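Local coordinates for protein lectin (Colocasia esculenta, PDB 5T1X) that probably binds mannose-containing glycans, as a taro lectin related to the snowdrop lectin GNA, through the beta-prism II fold of that family, at residues B[29-32]-B[38-41]; B[66-69]-B[75-78]. One frame throughout, in Å; residues are numbered along the deposited sequence.

Contact 1 (B[29-32]-B[38-41]); sequences VMQG and LYGG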
# COMPACT_ATOMS: atom_id res chain seq x y z
N VAL B 29 8.85 2.92 -13.02
CA VAL B 29 9.32 4.22 -13.49
C VAL B 29 8.33 4.90 -14.46
O VAL B 29 7.99 4.31 -15.47
CB VAL B 29 10.72 4.10 -14.18
CG1 VAL B 29 11.33 5.47 -14.42
CG2 VAL B 29 11.68 3.22 -13.36
N MET B 30 7.97 6.17 -14.19
CA MET B 30 7.22 6.98 -15.16
C MET B 30 8.27 7.70 -15.97
O MET B 30 8.76 8.76 -15.57
CB MET B 30 6.24 7.97 -14.47
CG MET B 30 5.47 8.84 -15.47
SD MET B 30 4.32 7.87 -16.47
CE MET B 30 5.14 7.90 -18.07
N GLN B 31 8.69 7.07 -17.08
CA GLN B 31 9.80 7.60 -17.86
C GLN B 31 9.47 8.86 -18.66
O GLN B 31 8.31 9.13 -18.98
CB GLN B 31 10.35 6.53 -18.80
CG GLN B 31 10.73 5.25 -18.06
CD GLN B 31 11.35 4.21 -18.93
OE1 GLN B 31 11.99 3.30 -18.41
NE2 GLN B 31 11.17 4.30 -20.25
N GLY B 32 10.54 9.57 -19.01
CA GLY B 32 10.49 10.79 -19.82
C GLY B 32 10.03 10.57 -21.25
O GLY B 32 9.76 11.55 -21.95
N LEU B 38 7.73 -1.28 -15.40
CA LEU B 38 8.05 -2.02 -14.21
C LEU B 38 9.30 -2.82 -14.51
O LEU B 38 9.27 -3.75 -15.32
CB LEU B 38 6.89 -2.93 -13.75
CG LEU B 38 6.92 -3.40 -12.28
CD1 LEU B 38 5.59 -3.99 -11.87
CD2 LEU B 38 8.01 -4.44 -12.01
N TYR B 39 10.42 -2.45 -13.87
CA TYR B 39 11.68 -3.18 -13.97
C TYR B 39 11.73 -4.10 -12.77
O TYR B 39 12.00 -3.65 -11.66
CB TYR B 39 12.88 -2.20 -13.99
CG TYR B 39 12.94 -1.34 -15.24
CD1 TYR B 39 13.45 -1.84 -16.43
CD2 TYR B 39 12.57 0.00 -15.20
CE1 TYR B 39 13.52 -1.06 -17.58
CE2 TYR B 39 12.64 0.80 -16.34
CZ TYR B 39 13.12 0.27 -17.53
OH TYR B 39 13.23 1.02 -18.67
N GLY B 40 11.36 -5.35 -12.97
CA GLY B 40 11.32 -6.30 -11.86
C GLY B 40 10.53 -7.54 -12.19
O GLY B 40 10.07 -7.71 -13.33
N GLY B 41 10.34 -8.38 -11.19
CA GLY B 41 9.67 -9.66 -11.36
C GLY B 41 10.56 -10.54 -12.21
O GLY B 41 11.79 -10.48 -12.10
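Q31 OE1 accepts a hydrogen bond from Y39 OH at 2.6 Å, tying the residue that follows strand 26-30 to the last residue of strand 36-39. These two residues open and close the QxDxNxVxY sequence that, in GNA-related lectins of the beta-prism II fold, marks a mannose-binding site. Y39 OH lies in the plane of the Q31 carbonyl, at a C=O...O angle of 149°, and the amide lies only 26° from the plane of the ring. Glutamine suits the place because its chain, extended beyond CG, carries both an acceptor and a donor: NE2 is bonded to D33 OD1, which fixes the rotation of the amide and leaves the oxygen for tyrosine. Tyrosine in turn has the length to bring a hydroxyl from the neighbouring strand. Next to it L38, whose CB points away from segment 29-32, packs on I103 of the other chain. V29 supplies the apolar half of the contact. With CG1 anti to the backbone N (chi1 -169°), its other methyl, CG2, meets the edge of the phenol ring, 3.8 Å from Y39 CD2.

Contact 2 (B[66-69]-B[75-78]); sequences LIIK and TIWS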
# COMPACT_ATOMS: atom_id res chain seq x y z
N LEU B 66 -5.60 4.70 -12.11
CA LEU B 66 -4.20 5.13 -12.32
C LEU B 66 -4.08 5.57 -13.77
O LEU B 66 -4.40 4.79 -14.66
CB LEU B 66 -3.26 3.95 -12.00
CG LEU B 66 -1.76 4.25 -12.04
CD1 LEU B 66 -1.33 5.17 -10.88
CD2 LEU B 66 -0.95 2.95 -11.99
N ILE B 67 -3.71 6.83 -13.99
CA ILE B 67 -3.70 7.38 -15.35
C ILE B 67 -2.35 8.01 -15.70
O ILE B 67 -1.72 8.63 -14.85
CB ILE B 67 -4.84 8.45 -15.47
CG1 ILE B 67 -6.23 7.84 -15.15
CG2 ILE B 67 -4.86 9.10 -16.87
CD1 ILE B 67 -7.24 8.86 -14.65
N ILE B 68 -1.96 7.87 -16.98
CA ILE B 68 -0.84 8.61 -17.58
C ILE B 68 -1.49 9.68 -18.42
O ILE B 68 -2.28 9.37 -19.31
CB ILE B 68 0.14 7.74 -18.44
CG1 ILE B 68 0.75 6.59 -17.65
CG2 ILE B 68 1.21 8.63 -19.12
CD1 ILE B 68 1.58 5.64 -18.57
N LYS B 69 -1.16 10.95 -18.14
CA LYS B 69 -1.65 12.10 -18.90
C LYS B 69 -0.49 12.77 -19.58
O LYS B 69 0.58 12.77 -19.00
CB LYS B 69 -2.32 13.10 -17.96
CG LYS B 69 -3.69 12.69 -17.42
CD LYS B 69 -4.73 12.71 -18.53
CE LYS B 69 -6.13 12.84 -18.00
NZ LYS B 69 -7.11 12.99 -19.11
N THR B 75 -5.40 11.70 -22.11
CA THR B 75 -5.14 10.38 -21.54
C THR B 75 -4.27 9.55 -22.50
O THR B 75 -4.61 9.37 -23.67
CB THR B 75 -6.45 9.64 -21.19
OG1 THR B 75 -7.17 10.43 -20.25
CG2 THR B 75 -6.20 8.25 -20.58
N ILE B 76 -3.13 9.06 -21.99
CA ILE B 76 -2.21 8.21 -22.73
C ILE B 76 -2.44 6.74 -22.36
O ILE B 76 -2.30 5.85 -23.21
CB ILE B 76 -0.75 8.67 -22.43
CG1 ILE B 76 -0.51 10.14 -22.88
CG2 ILE B 76 0.29 7.71 -22.98
CD1 ILE B 76 -0.93 10.50 -24.36
N TRP B 77 -2.76 6.48 -21.09
CA TRP B 77 -2.98 5.13 -20.57
C TRP B 77 -3.80 5.22 -19.30
O TRP B 77 -3.69 6.20 -18.56
CB TRP B 77 -1.62 4.44 -20.27
CG TRP B 77 -1.71 3.04 -19.71
CD1 TRP B 77 -1.71 1.87 -20.41
CD2 TRP B 77 -1.73 2.68 -18.32
NE1 TRP B 77 -1.79 0.80 -19.54
CE2 TRP B 77 -1.80 1.27 -18.26
CE3 TRP B 77 -1.75 3.42 -17.13
CZ2 TRP B 77 -1.87 0.58 -17.04
CZ3 TRP B 77 -1.80 2.74 -15.92
CH2 TRP B 77 -1.86 1.34 -15.88
N SER B 78 -4.61 4.20 -19.04
CA SER B 78 -5.35 4.08 -17.81
C SER B 78 -5.39 2.63 -17.36
O SER B 78 -5.45 1.72 -18.20
CB SER B 78 -6.78 4.59 -17.96
OG SER B 78 -7.48 4.32 -16.76
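I68 and W77 form a hydrogen-bonded antiparallel pair at the middle of this beta hairpin, with I68 N giving a straight bond to W77 O (2.9 Å, 169° at the hydrogen). The other end of the residue is shared: I68 O takes I76 N at 2.8 Å and, weakly, W77 N at 3.4 Å, so two residues of one strand face one of the other. This is a classic beta bulge, and it shifts the register by one before K69 pairs with T75. At the bulge, I68 CD1 lies 3.8 Å from W77 CB, while I68 CG2 reaches the same distance from I76 CB; a branched side chain can serve both partners. Because CG of W77 stands anti to its N (chi1 179°), the indole runs toward the open end of the hairpin, to L66, whose CD2 is 4.0 Å from W77 CZ3. The face bearing I67, K69, T75 and S78 is more polar. There K69, bent at chi2 (-70°), is long enough to bring NZ to T75 OG1, 2.8 Å away, and to F73 O in the turn. S78 OG is held chiefly by E65 OE2. Further out, I68 packs on L58 and C56, and I76 on C34, so both sit against the C34-C56 disulfide. Strand 66-69 has strand 57-60 along its other side, where L66 rests on L58 and L60, whereas strand 75-78 is the outermost of its sheet within the chain and the broad W77 ring, besides touching L66, packs on F101 of the other chain.

Overall arrangement
Contacts 1 and 2 are hairpins in two different sheets of the prism, following one another in the chain with centres 15 Å apart. They meet inside the protein, where M30 SD of contact 1 lies 4.0 Å from I68 CG1 of contact 2, and the C34-C56 disulfide joins the turn of the first hairpin to the region beside the second. Both also touch the partner subunit: L38 packs on I103 and W77 on F101, both of the other chain. Their likely roles differ. The 31-39 sequence has the family's mannose-binding pattern, whereas hairpin 66-78 lacks it, with K69 and W77 where the other has Q31 and Y39, and is less likely to bind mannose in the same way.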